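PDB 5UID: aminotransferase TlmJ from Streptoalloteichus hindustanus, which probably transfers amino groups with the help of pyridoxal 5'-phosphate, as a member of the DegT/DnrJ/EryC1 aminotransferase family. Local coordinates for residues L31-T37 with I246-A252; L65-M69 with G89-I94; H133-P138 with C161-V167; A52-V56 with A205-R209; K127-H133 with V153-S159. All coordinates share one frame; numbering follows the deposited sequence.

Contact 1. Residues L31-T37 with I246-A252. With PLP (pyridoxal-5'-phosphate), chain J.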
# COMPACT_ATOMS: atom_id res chain seq x y z
N LEU A 31 1.10 -7.74 14.19
CA LEU A 31 0.36 -6.73 13.45
C LEU A 31 0.38 -6.95 11.94
O LEU A 31 -0.51 -6.45 11.25
CB LEU A 31 0.90 -5.33 13.77
CG LEU A 31 0.43 -4.64 15.06
CD1 LEU A 31 0.77 -5.43 16.31
CD2 LEU A 31 1.00 -3.23 15.16
N GLY A 32 1.37 -7.67 11.42
CA GLY A 32 1.44 -7.96 10.00
C GLY A 32 0.42 -9.00 9.58
O GLY A 32 -0.44 -9.42 10.35
N ARG A 33 0.52 -9.41 8.32
CA ARG A 33 -0.37 -10.43 7.78
C ARG A 33 -0.29 -11.70 8.62
O ARG A 33 0.79 -12.30 8.76
CB ARG A 33 -0.01 -10.73 6.33
CG ARG A 33 -1.09 -10.32 5.34
CD ARG A 33 -0.76 -10.78 3.92
NE ARG A 33 -0.85 -12.23 3.77
CZ ARG A 33 0.20 -13.03 3.60
NH1 ARG A 33 1.43 -12.53 3.55
NH2 ARG A 33 0.02 -14.34 3.46
N GLY A 34 -1.42 -12.10 9.19
CA GLY A 34 -1.47 -13.27 10.03
C GLY A 34 -2.86 -13.89 10.09
O GLY A 34 -3.60 -13.91 9.11
N PRO A 35 -3.22 -14.42 11.27
CA PRO A 35 -4.53 -15.09 11.39
C PRO A 35 -5.72 -14.18 11.16
O PRO A 35 -6.76 -14.65 10.69
CB PRO A 35 -4.50 -15.64 12.82
CG PRO A 35 -3.51 -14.78 13.54
CD PRO A 35 -2.46 -14.44 12.53
N ARG A 36 -5.61 -12.88 11.46
CA ARG A 36 -6.74 -11.98 11.25
C ARG A 36 -6.99 -11.74 9.77
O ARG A 36 -8.15 -11.59 9.36
CB ARG A 36 -6.51 -10.66 11.98
CG ARG A 36 -6.08 -10.81 13.43
CD ARG A 36 -7.10 -11.61 14.23
NE ARG A 36 -8.17 -10.77 14.74
CZ ARG A 36 -8.20 -10.27 15.97
NH1 ARG A 36 -7.22 -10.52 16.82
NH2 ARG A 36 -9.23 -9.51 16.35
N THR A 37 -5.93 -11.69 8.96
CA THR A 37 -6.12 -11.58 7.51
C THR A 37 -6.80 -12.82 6.95
O THR A 37 -7.66 -12.72 6.07
CB THR A 37 -4.77 -11.35 6.83
OG1 THR A 37 -4.21 -10.11 7.28
CG2 THR A 37 -4.93 -11.32 5.31
N ILE A 246 0.51 -6.31 0.09
CA ILE A 246 -0.30 -7.01 1.07
C ILE A 246 -0.88 -6.00 2.06
O ILE A 246 -0.44 -4.85 2.15
CB ILE A 246 0.51 -8.09 1.81
CG1 ILE A 246 1.72 -7.45 2.52
CG2 ILE A 246 0.96 -9.17 0.85
CD1 ILE A 246 2.48 -8.41 3.41
N SER A 247 -1.88 -6.44 2.81
CA SER A 247 -2.44 -5.68 3.91
C SER A 247 -1.87 -6.24 5.22
O SER A 247 -0.91 -7.02 5.22
CB SER A 247 -3.97 -5.73 3.87
OG SER A 247 -4.53 -4.79 4.77
N ASN A 248 -2.46 -5.85 6.35
CA ASN A 248 -1.98 -6.29 7.65
C ASN A 248 -3.16 -6.68 8.53
O ASN A 248 -4.32 -6.42 8.21
CB ASN A 248 -1.12 -5.21 8.32
CG ASN A 248 -1.86 -3.90 8.50
OD1 ASN A 248 -2.78 -3.79 9.31
ND2 ASN A 248 -1.45 -2.88 7.75
N ASP A 249 -2.84 -7.33 9.66
CA ASP A 249 -3.88 -7.84 10.55
C ASP A 249 -4.60 -6.74 11.31
O ASP A 249 -5.70 -6.97 11.81
CB ASP A 249 -3.29 -8.84 11.55
CG ASP A 249 -3.31 -10.27 11.03
OD1 ASP A 249 -3.52 -10.46 9.81
OD2 ASP A 249 -3.14 -11.20 11.84
N VAL A 250 -4.01 -5.55 11.42
CA VAL A 250 -4.72 -4.44 12.04
C VAL A 250 -5.90 -4.03 11.16
O VAL A 250 -7.04 -3.93 11.62
CB VAL A 250 -3.77 -3.26 12.31
CG1 VAL A 250 -4.45 -2.23 13.19
CG2 VAL A 250 -2.50 -3.76 12.97
N ALA A 251 -5.63 -3.80 9.87
CA ALA A 251 -6.70 -3.46 8.94
C ALA A 251 -7.68 -4.62 8.78
O ALA A 251 -8.89 -4.40 8.69
CB ALA A 251 -6.10 -3.07 7.59
N ALA A 252 -7.17 -5.85 8.75
CA ALA A 252 -8.05 -7.01 8.57
C ALA A 252 -9.01 -7.17 9.74
O ALA A 252 -10.18 -7.51 9.55
CB ALA A 252 -7.22 -8.27 8.37
N1 PLP J . -3.29 0.32 10.90
C2 PLP J . -4.59 0.61 10.55
C2A PLP J . -5.66 0.64 11.60
C3 PLP J . -4.92 0.89 9.23
O3 PLP J . -6.22 1.17 8.91
C4 PLP J . -3.94 0.87 8.23
C4A PLP J . -4.44 0.54 6.85
O4A PLP J . -4.05 -0.46 6.24
C5 PLP J . -2.63 0.57 8.60
C6 PLP J . -2.32 0.30 9.93
C5A PLP J . -1.51 0.54 7.58
O4P PLP J . -1.59 1.63 6.70
O HOH W 1 -10.32 -10.38 11.04
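Two helix beginnings meet where D249, opening helix 249-280, pushes its carboxylate into the amino end of helix 35-48, beside a bound pyridoxal 5'-phosphate. D249 OD1 takes three bonds, from the amides G34 N (2.7 Å) and T37 N (2.8 Å) and from the hydroxyl T37 OG1 (2.6 Å). D249 OD2 accepts from R36 N at 3.0 Å. The amides approach from above the carboxylate plane, whereas the threonine hydroxyl meets OD1 nearly along its C-O axis. T37 is placed for this by a torsion that leaves OG1 anti to the carbonyl carbon and beside its own backbone N (chi1 -63°). Glycine suits position 34 because, lacking a side chain, it lets D249 OD2 lie 3.2 Å from G34 CA. In the reverse direction D249 N donates to L31 O at 3.0 Å, and L31 CG packs beside V250 CG2. N248, at the N-cap of its helix, accepts from A251 N through OD1, a nearly straight bond (166°). N248 ND2 comes within 3.4 Å of PLP C5A and is hydrogen-bonded to D193 of the second subunit, while V250 CG1 touches PLP C2A at 3.5 Å. The R36 guanidinium leaves the contact for a salt bridge with E24. Four bonds from three amides and a hydroxyl, with the start of helix 35-48, would probably favour an ionised D249 carboxylate and hold it against rotation.

Contact 2. Residues L65-M69 with G89-I94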
# COMPACT_ATOMS: atom_id res chain seq x y z
N LEU A 65 -6.07 -3.44 -8.94
CA LEU A 65 -6.28 -3.22 -10.36
C LEU A 65 -4.97 -3.36 -11.14
O LEU A 65 -4.94 -3.98 -12.21
CB LEU A 65 -6.91 -1.85 -10.60
CG LEU A 65 -8.37 -1.67 -10.16
CD1 LEU A 65 -8.73 -0.19 -10.10
CD2 LEU A 65 -9.31 -2.41 -11.10
N PHE A 66 -3.89 -2.78 -10.62
CA PHE A 66 -2.58 -2.93 -11.26
C PHE A 66 -2.17 -4.40 -11.32
O PHE A 66 -1.64 -4.85 -12.34
CB PHE A 66 -1.52 -2.11 -10.52
CG PHE A 66 -1.37 -0.70 -11.01
CD1 PHE A 66 -2.31 0.27 -10.70
CD2 PHE A 66 -0.28 -0.34 -11.79
CE1 PHE A 66 -2.17 1.56 -11.15
CE2 PHE A 66 -0.13 0.95 -12.25
CZ PHE A 66 -1.08 1.91 -11.93
N LEU A 67 -2.39 -5.14 -10.24
CA LEU A 67 -2.01 -6.55 -10.22
C LEU A 67 -2.79 -7.35 -11.27
O LEU A 67 -2.22 -8.22 -11.94
CB LEU A 67 -2.24 -7.15 -8.84
CG LEU A 67 -1.28 -6.72 -7.73
CD1 LEU A 67 -1.73 -7.30 -6.39
CD2 LEU A 67 0.14 -7.16 -8.05
N SER A 68 -4.08 -7.06 -11.42
CA SER A 68 -4.89 -7.83 -12.37
C SER A 68 -4.40 -7.62 -13.80
O SER A 68 -4.36 -8.57 -14.59
CB SER A 68 -6.37 -7.45 -12.23
OG SER A 68 -6.59 -6.12 -12.66
N MSE A 69 -4.02 -6.40 -14.15
CA MSE A 69 -3.49 -6.12 -15.48
C MSE A 69 -2.14 -6.81 -15.67
O MSE A 69 -1.79 -7.20 -16.78
CB MSE A 69 -3.35 -4.62 -15.71
CG MSE A 69 -4.68 -3.87 -15.75
SE MSE A 69 -5.90 -4.55 -17.13
CE MSE A 69 -7.33 -5.20 -15.97
N GLY A 89 -7.31 5.19 -11.33
CA GLY A 89 -6.36 4.10 -11.11
C GLY A 89 -6.58 2.92 -12.04
O GLY A 89 -5.63 2.19 -12.34
N ALA A 90 -7.81 2.73 -12.51
CA ALA A 90 -8.07 1.65 -13.46
C ALA A 90 -7.41 1.93 -14.81
O ALA A 90 -6.82 1.03 -15.42
CB ALA A 90 -9.58 1.46 -13.64
N ALA A 91 -7.48 3.17 -15.28
CA ALA A 91 -6.83 3.52 -16.54
C ALA A 91 -5.32 3.54 -16.38
O ALA A 91 -4.59 3.15 -17.30
CB ALA A 91 -7.35 4.87 -17.05
N ASN A 92 -4.83 4.01 -15.23
CA ASN A 92 -3.39 4.00 -14.98
C ASN A 92 -2.85 2.57 -14.94
O ASN A 92 -1.74 2.31 -15.41
CB ASN A 92 -3.08 4.73 -13.67
CG ASN A 92 -3.10 6.24 -13.82
OD1 ASN A 92 -3.40 6.77 -14.89
ND2 ASN A 92 -2.77 6.95 -12.75
N ALA A 93 -3.63 1.64 -14.40
CA ALA A 93 -3.21 0.24 -14.37
C ALA A 93 -3.01 -0.31 -15.77
O ALA A 93 -2.19 -1.21 -15.98
CB ALA A 93 -4.22 -0.60 -13.59
N ILE A 94 -3.76 0.21 -16.74
CA ILE A 94 -3.63 -0.25 -18.12
C ILE A 94 -2.43 0.39 -18.79
O ILE A 94 -1.57 -0.30 -19.36
CB ILE A 94 -4.93 0.04 -18.90
CG1 ILE A 94 -6.11 -0.70 -18.26
CG2 ILE A 94 -4.78 -0.34 -20.37
CD1 ILE A 94 -7.45 -0.06 -18.53
O HOH W 2 -0.71 -2.87 -14.07
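F66 and A93 form the centre of a buried pairing of helices 61-72 and 88-95, which are joined through strand 79-83 of the seven-stranded sheet. The two segments run in similar directions, 32° apart, with axes 8.5 Å from each other at closest. The aromatic interaction is a CH-pi contact: A93 CA stands 3.5 Å from the F66 ring centroid, only 8° off the normal, so the phenyl lies flat on the opposing backbone. Alanine suits this place because its small side chain lets the ring come so close, and its CB still touches F66 CD1 at 3.6 Å. N92 offers its CB to F66 CZ, while its amide turns elsewhere, to Y339 and to the backbone of G242 of the second subunit.

Aliphatic contacts lie nearer the sheet. L65 reaches with CD1 to A90 CB (4.0 Å). The selenomethionine M69 holds CG anti to its carbonyl carbon (chi1 -66°), which lays CG beside A93 CB, and M69 SE meets I94 CG1 at 4.0 Å.

Polar bonding across the gap goes through water, since no direct hydrogen bond links the segments. One water donates to F66 O at 2.8 Å and to A93 O at 2.9 Å.

Contact 3. Residues H133-P138 with C161-V167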
# COMPACT_ATOMS: atom_id res chain seq x y z
N HIS A 133 -19.65 -0.47 -11.00
CA HIS A 133 -21.08 -0.53 -10.73
C HIS A 133 -21.47 0.83 -10.15
O HIS A 133 -21.50 0.99 -8.92
CB HIS A 133 -21.42 -1.68 -9.79
CG HIS A 133 -20.65 -2.93 -10.07
ND1 HIS A 133 -19.49 -3.25 -9.40
CD2 HIS A 133 -20.87 -3.95 -10.94
CE1 HIS A 133 -19.03 -4.40 -9.85
NE2 HIS A 133 -19.85 -4.85 -10.78
N TYR A 134 -21.77 1.79 -11.02
CA TYR A 134 -21.84 3.19 -10.60
C TYR A 134 -22.82 3.38 -9.46
O TYR A 134 -24.00 3.02 -9.58
CB TYR A 134 -22.21 4.09 -11.78
CG TYR A 134 -22.10 5.55 -11.41
CD1 TYR A 134 -20.89 6.23 -11.53
CD2 TYR A 134 -23.20 6.24 -10.91
CE1 TYR A 134 -20.79 7.56 -11.18
CE2 TYR A 134 -23.10 7.57 -10.55
CZ TYR A 134 -21.89 8.23 -10.69
OH TYR A 134 -21.79 9.55 -10.34
N GLY A 135 -22.33 3.96 -8.37
CA GLY A 135 -23.14 4.25 -7.21
C GLY A 135 -23.64 3.04 -6.45
O GLY A 135 -24.38 3.22 -5.47
N GLY A 136 -23.25 1.84 -6.84
CA GLY A 136 -23.79 0.61 -6.30
C GLY A 136 -24.75 -0.10 -7.22
O GLY A 136 -25.03 -1.29 -7.01
N TYR A 137 -25.28 0.60 -8.22
CA TYR A 137 -26.13 -0.03 -9.22
C TYR A 137 -25.30 -0.98 -10.07
O TYR A 137 -24.31 -0.55 -10.67
CB TYR A 137 -26.78 1.02 -10.12
CG TYR A 137 -28.01 1.69 -9.56
CD1 TYR A 137 -28.05 2.15 -8.25
CD2 TYR A 137 -29.14 1.88 -10.35
CE1 TYR A 137 -29.18 2.78 -7.74
CE2 TYR A 137 -30.27 2.50 -9.86
CZ TYR A 137 -30.29 2.95 -8.55
OH TYR A 137 -31.42 3.56 -8.06
N PRO A 138 -25.65 -2.26 -10.15
CA PRO A 138 -24.87 -3.18 -11.00
C PRO A 138 -24.93 -2.83 -12.48
O PRO A 138 -23.97 -3.09 -13.20
CB PRO A 138 -25.50 -4.54 -10.71
CG PRO A 138 -26.14 -4.40 -9.36
CD PRO A 138 -26.63 -2.98 -9.31
N CYS A 161 -17.59 0.47 -5.73
CA CYS A 161 -18.87 1.10 -5.45
C CYS A 161 -19.93 0.12 -4.94
O CYS A 161 -20.98 0.56 -4.48
CB CYS A 161 -19.43 1.77 -6.72
SG CYS A 161 -18.34 2.94 -7.54
N ALA A 162 -19.67 -1.19 -5.01
CA ALA A 162 -20.73 -2.19 -4.86
C ALA A 162 -20.27 -3.31 -3.93
O ALA A 162 -20.27 -4.49 -4.29
CB ALA A 162 -21.12 -2.74 -6.23
N VAL A 163 -19.89 -2.95 -2.70
CA VAL A 163 -19.41 -3.94 -1.76
C VAL A 163 -20.52 -4.87 -1.29
O VAL A 163 -20.24 -5.99 -0.83
CB VAL A 163 -18.72 -3.25 -0.56
CG1 VAL A 163 -19.76 -2.66 0.39
CG2 VAL A 163 -17.80 -4.22 0.17
N ALA A 164 -21.79 -4.45 -1.40
CA ALA A 164 -22.92 -5.28 -1.00
C ALA A 164 -23.97 -5.43 -2.09
O ALA A 164 -25.06 -5.95 -1.82
CB ALA A 164 -23.58 -4.71 0.27
N SER A 165 -23.67 -5.01 -3.32
CA SER A 165 -24.64 -5.07 -4.40
C SER A 165 -24.71 -6.47 -4.99
O SER A 165 -23.72 -7.21 -5.01
CB SER A 165 -24.28 -4.06 -5.49
OG SER A 165 -24.06 -2.78 -4.93
N GLN A 166 -25.90 -6.84 -5.46
CA GLN A 166 -26.14 -8.17 -6.00
C GLN A 166 -27.05 -8.09 -7.22
O GLN A 166 -27.83 -7.14 -7.38
CB GLN A 166 -26.76 -9.10 -4.95
CG GLN A 166 -25.85 -9.44 -3.78
CD GLN A 166 -26.52 -10.35 -2.77
OE1 GLN A 166 -27.72 -10.61 -2.86
NE2 GLN A 166 -25.75 -10.85 -1.82
N VAL A 167 -26.93 -9.10 -8.07
CA VAL A 167 -27.86 -9.34 -9.18
C VAL A 167 -28.36 -10.76 -9.04
O VAL A 167 -27.57 -11.71 -9.15
CB VAL A 167 -27.20 -9.14 -10.55
CG1 VAL A 167 -28.17 -9.53 -11.65
CG2 VAL A 167 -26.77 -7.71 -10.72
O HOH W 3 -18.21 -0.65 -8.41
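S165 OG donates to G136 O at 2.7 Å, in the carbonyl plane and on a lone pair, fastening together two loops that follow the sheet strands 126-132 and 155-158. The serine stands with OG anti to its carbonyl carbon (chi1 -51°), which turns the hydroxyl toward the G136 carbonyl; S299 is a second partner of the same OG. The first loop begins with a type II turn closed by G136 N to H133 O (2.8 Å). Glycine suits both of its later positions: G135 and G136 have positive phi, and G136, without a side chain, brings its CA to 3.3 Å from C161 O in a CA-H...O contact.

A water bridges the starts of the two segments, accepting from H133 N and from C161 N at 3.0 Å each. Beside it the methyl A162 CB sits 3.6 Å from H133 ND1, small enough to fit against the imidazole, whose NE2 is bonded to E157. C161 CB lies 3.1 Å from H133 O.

At the far end the P138 ring and the V167 side chain pass one another head to tail beside H296, and the rigid proline ring is pressed tightly to the valine, with P138 CB only 3.4 Å from V167 CG2.

Contact 4. Residues A52-V56 with A205-R209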
# COMPACT_ATOMS: atom_id res chain seq x y z
N ALA A 52 -12.95 -19.47 -0.10
CA ALA A 52 -11.88 -18.68 0.48
C ALA A 52 -10.62 -18.72 -0.38
O ALA A 52 -9.84 -17.76 -0.37
CB ALA A 52 -11.57 -19.18 1.90
N GLU A 53 -10.42 -19.80 -1.13
CA GLU A 53 -9.23 -19.93 -1.97
C GLU A 53 -9.20 -18.93 -3.11
O GLU A 53 -8.13 -18.64 -3.64
CB GLU A 53 -9.15 -21.35 -2.53
CG GLU A 53 -10.38 -21.75 -3.33
CD GLU A 53 -10.23 -23.09 -4.02
OE1 GLU A 53 -9.14 -23.70 -3.90
OE2 GLU A 53 -11.19 -23.52 -4.69
N GLN A 54 -10.36 -18.40 -3.51
CA GLN A 54 -10.44 -17.48 -4.64
C GLN A 54 -10.11 -16.04 -4.26
O GLN A 54 -9.96 -15.20 -5.16
CB GLN A 54 -11.84 -17.52 -5.25
CG GLN A 54 -12.28 -18.89 -5.72
CD GLN A 54 -13.68 -18.87 -6.30
OE1 GLN A 54 -14.65 -19.18 -5.61
NE2 GLN A 54 -13.79 -18.49 -7.57
N VAL A 55 -10.01 -15.74 -2.97
CA VAL A 55 -9.97 -14.37 -2.49
C VAL A 55 -8.59 -14.07 -1.93
O VAL A 55 -8.00 -14.90 -1.23
CB VAL A 55 -11.07 -14.16 -1.43
CG1 VAL A 55 -11.22 -12.71 -1.11
CG2 VAL A 55 -12.39 -14.71 -1.94
N VAL A 56 -8.06 -12.89 -2.26
CA VAL A 56 -6.71 -12.48 -1.88
C VAL A 56 -6.77 -11.05 -1.37
O VAL A 56 -7.18 -10.14 -2.10
CB VAL A 56 -5.71 -12.60 -3.04
CG1 VAL A 56 -4.32 -12.19 -2.58
CG2 VAL A 56 -5.70 -14.02 -3.61
N ALA A 205 -5.47 -16.99 -8.50
CA ALA A 205 -5.38 -16.45 -7.15
C ALA A 205 -4.07 -16.85 -6.48
O ALA A 205 -3.49 -16.06 -5.72
CB ALA A 205 -6.57 -16.91 -6.31
N GLU A 206 -3.60 -18.07 -6.74
CA GLU A 206 -2.31 -18.49 -6.19
C GLU A 206 -1.17 -17.64 -6.73
O GLU A 206 -0.24 -17.30 -6.00
CB GLU A 206 -2.07 -19.97 -6.49
CG GLU A 206 -3.12 -20.91 -5.94
CD GLU A 206 -2.86 -22.37 -6.28
OE1 GLU A 206 -1.68 -22.76 -6.35
OE2 GLU A 206 -3.84 -23.11 -6.50
N ARG A 207 -1.24 -17.28 -8.02
CA ARG A 207 -0.24 -16.39 -8.59
C ARG A 207 -0.31 -15.01 -7.94
O ARG A 207 0.73 -14.38 -7.69
CB ARG A 207 -0.43 -16.26 -10.10
CG ARG A 207 -0.15 -17.53 -10.89
CD ARG A 207 -0.28 -17.24 -12.38
NE ARG A 207 0.57 -16.13 -12.79
CZ ARG A 207 0.37 -15.39 -13.88
NH1 ARG A 207 -0.66 -15.65 -14.67
NH2 ARG A 207 1.19 -14.40 -14.17
N ALA A 208 -1.52 -14.52 -7.68
CA ALA A 208 -1.69 -13.20 -7.10
C ALA A 208 -1.07 -13.12 -5.71
O ALA A 208 -0.46 -12.11 -5.35
CB ALA A 208 -3.17 -12.82 -7.06
N ARG A 209 -1.24 -14.18 -4.91
CA ARG A 209 -0.67 -14.19 -3.56
C ARG A 209 0.85 -14.07 -3.60
O ARG A 209 1.44 -13.34 -2.80
CB ARG A 209 -1.08 -15.46 -2.82
CG ARG A 209 -2.56 -15.51 -2.47
CD ARG A 209 -2.91 -16.77 -1.69
NE ARG A 209 -4.31 -16.76 -1.28
CZ ARG A 209 -5.29 -17.34 -1.96
NH1 ARG A 209 -5.03 -17.98 -3.09
NH2 ARG A 209 -6.54 -17.27 -1.51
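R209 on helix 202-212 reaches across to the short 3-10 turn that leads into strand 55-58, where the carbonyl of E53 receives it. The hydrogen bonding is an end-on grip of two nitrogens on one atom: R209 NH2 donates to E53 O at 3.0 Å and R209 NH1 donates to the same oxygen at 3.2 Å. E53 O lies almost in the guanidinium plane, but NH2 comes from well above the carbonyl plane, 61° out of it, and both nitrogens arrive from the same face. Arginine suits this position through its length: chi2 (-178°) and chi3 (176°), both near 180°, keep the chain straight enough to bring the guanidinium to the E53 carbonyl.

The apolar contacts centre on V56, whose CB points to the helix. V56 CG2 lies over the centre of one face of the R209 guanidinium and also meets R209 CG at 3.7 Å. The same V56 methyl lies 4.0 Å from A205 CB and more loosely against A208 CB. Alanines suit these places, since their short side chains allow the helix to come close, and A205 CB also lies 3.5 Å from E53 O.

Strand 55-58 is an outermost strand of the seven-stranded sheet within this chain, antiparallel to strand 195-199. Helix 202-212, which follows that neighbour in the chain, rests A205 and A208 on F199, and the contact thus closes the helix over both strands.

Contact 5. Residues K127-H133 with V153-S159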
# COMPACT_ATOMS: atom_id res chain seq x y z
N LYS A 127 -7.67 -7.12 -24.75
CA LYS A 127 -7.23 -8.19 -23.87
C LYS A 127 -7.98 -8.24 -22.55
O LYS A 127 -7.83 -9.21 -21.81
CB LYS A 127 -5.73 -8.06 -23.60
CG LYS A 127 -4.86 -8.20 -24.84
CD LYS A 127 -5.05 -9.55 -25.52
CE LYS A 127 -4.15 -9.68 -26.74
NZ LYS A 127 -4.27 -11.01 -27.38
N ALA A 128 -8.78 -7.22 -22.23
CA ALA A 128 -9.55 -7.21 -21.00
C ALA A 128 -10.61 -6.13 -21.08
O ALA A 128 -10.52 -5.21 -21.90
CB ALA A 128 -8.65 -6.99 -19.77
N VAL A 129 -11.62 -6.26 -20.23
CA VAL A 129 -12.65 -5.24 -20.06
C VAL A 129 -12.77 -4.96 -18.57
O VAL A 129 -12.85 -5.90 -17.76
CB VAL A 129 -14.00 -5.69 -20.64
CG1 VAL A 129 -15.09 -4.68 -20.31
CG2 VAL A 129 -13.90 -5.88 -22.15
N VAL A 130 -12.76 -3.68 -18.20
CA VAL A 130 -12.91 -3.25 -16.82
C VAL A 130 -14.19 -2.45 -16.72
O VAL A 130 -14.42 -1.53 -17.52
CB VAL A 130 -11.71 -2.43 -16.33
CG1 VAL A 130 -11.89 -2.03 -14.87
CG2 VAL A 130 -10.42 -3.22 -16.52
N VAL A 131 -15.03 -2.78 -15.74
CA VAL A 131 -16.28 -2.08 -15.51
C VAL A 131 -16.45 -1.87 -14.01
O VAL A 131 -15.91 -2.63 -13.20
CB VAL A 131 -17.48 -2.85 -16.12
CG1 VAL A 131 -17.84 -4.06 -15.26
CG2 VAL A 131 -18.68 -1.94 -16.30
N LEU A 132 -17.18 -0.82 -13.65
CA LEU A 132 -17.60 -0.60 -12.27
C LEU A 132 -19.12 -0.65 -12.21
O LEU A 132 -19.81 -0.86 -13.21
CB LEU A 132 -17.05 0.72 -11.72
CG LEU A 132 -17.22 2.04 -12.48
CD1 LEU A 132 -18.62 2.63 -12.32
CD2 LEU A 132 -16.16 3.03 -12.02
N HIS A 133 -19.65 -0.47 -11.00
CA HIS A 133 -21.08 -0.53 -10.73
C HIS A 133 -21.47 0.83 -10.15
O HIS A 133 -21.50 0.99 -8.92
CB HIS A 133 -21.42 -1.68 -9.79
CG HIS A 133 -20.65 -2.93 -10.07
ND1 HIS A 133 -19.49 -3.25 -9.40
CD2 HIS A 133 -20.87 -3.95 -10.94
CE1 HIS A 133 -19.03 -4.40 -9.85
NE2 HIS A 133 -19.85 -4.85 -10.78
N VAL A 153 -12.95 -12.54 -23.81
CA VAL A 153 -12.20 -11.43 -23.23
C VAL A 153 -12.38 -11.48 -21.71
O VAL A 153 -13.52 -11.53 -21.24
CB VAL A 153 -12.67 -10.08 -23.79
CG1 VAL A 153 -12.02 -8.93 -23.04
CG2 VAL A 153 -12.35 -9.99 -25.28
N PRO A 154 -11.30 -11.46 -20.94
CA PRO A 154 -11.44 -11.44 -19.48
C PRO A 154 -12.12 -10.16 -19.01
O PRO A 154 -11.85 -9.07 -19.52
CB PRO A 154 -10.00 -11.53 -18.97
CG PRO A 154 -9.23 -12.12 -20.11
CD PRO A 154 -9.89 -11.60 -21.35
N LEU A 155 -13.01 -10.30 -18.03
CA LEU A 155 -13.76 -9.18 -17.47
C LEU A 155 -13.29 -8.93 -16.04
O LEU A 155 -13.32 -9.84 -15.21
CB LEU A 155 -15.26 -9.46 -17.50
CG LEU A 155 -16.12 -8.40 -16.81
CD1 LEU A 155 -15.97 -7.06 -17.52
CD2 LEU A 155 -17.58 -8.83 -16.77
N VAL A 156 -12.87 -7.70 -15.77
CA VAL A 156 -12.44 -7.27 -14.44
C VAL A 156 -13.50 -6.32 -13.89
O VAL A 156 -13.88 -5.35 -14.56
CB VAL A 156 -11.06 -6.59 -14.48
CG1 VAL A 156 -10.65 -6.16 -13.08
CG2 VAL A 156 -10.03 -7.54 -15.07
N GLU A 157 -13.97 -6.61 -12.68
CA GLU A 157 -15.00 -5.80 -12.03
C GLU A 157 -14.36 -4.94 -10.95
O GLU A 157 -13.92 -5.46 -9.92
CB GLU A 157 -16.09 -6.69 -11.44
CG GLU A 157 -17.11 -7.20 -12.43
CD GLU A 157 -18.16 -8.06 -11.76
OE1 GLU A 157 -18.03 -9.30 -11.81
OE2 GLU A 157 -19.09 -7.49 -11.15
N ASP A 158 -14.30 -3.64 -11.19
CA ASP A 158 -13.97 -2.69 -10.13
C ASP A 158 -15.23 -2.53 -9.29
O ASP A 158 -16.11 -1.72 -9.59
CB ASP A 158 -13.48 -1.36 -10.71
CG ASP A 158 -13.01 -0.39 -9.64
OD1 ASP A 158 -13.22 -0.66 -8.44
OD2 ASP A 158 -12.42 0.66 -10.00
N SER A 159 -15.31 -3.31 -8.22
CA SER A 159 -16.49 -3.35 -7.36
C SER A 159 -16.39 -2.41 -6.16
O SER A 159 -17.06 -2.63 -5.15
CB SER A 159 -16.72 -4.78 -6.87
OG SER A 159 -16.66 -5.69 -7.96
O HOH W 3 -18.21 -0.65 -8.41
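K127 O lies 3.2 Å from P154 CD, where pairing begins. A128, small and buried, leaves room for V153 CG1. V129 N then donates to P154 O at 2.9 Å, and V129 O accepts from V156 N at 2.7 Å, almost straight (178°). L155, with CG anti to its backbone N (chi1 175°), turns CD1 back to V129. V130 lies side by side with V156, both on the face that carries D158 and is covered by helix 61-72. This is parallel pairing within a beta-alpha-beta unit, whose connecting helix 141-151 packs on V129 and L155 on the other face; beta-branched valines suit such extended strands. V131 N donates to V156 O (3.1 Å), and V131 O receives D158 N (2.8 Å). After L132, H133 N reaches a water that donates to D158 O at 2.6 Å. The H133 ring donates through NE2 to E157 OE2 at 2.8 Å, on the anti lone pair, with ring and carboxylate planes 73° apart; OE2 also accepts from G173 N.

Overall arrangement
Contacts 2 and 5 touch, their centres 10 Å apart: the selenomethionine methyl M69 CE packs on V156 CG2 and, equally closely, on V130 CG2, so helix 61-72 covers one face of the paired strands. Contacts 3 and 5 share H133 and one water, the first continuing where the second's strands end. Contacts 1 and 4 lie about 15 Å apart between centres, linked by helix 35-48 running on to strand 55-58. Contact 1 borders the bound pyridoxal 5'-phosphate and, like contact 2, meets the second subunit. Contact 5 lies about 27 Å from contact 1, between centres, and near a different site: D158 OD2 is close to N1 of the pyridoxal-modified lysine at position 187.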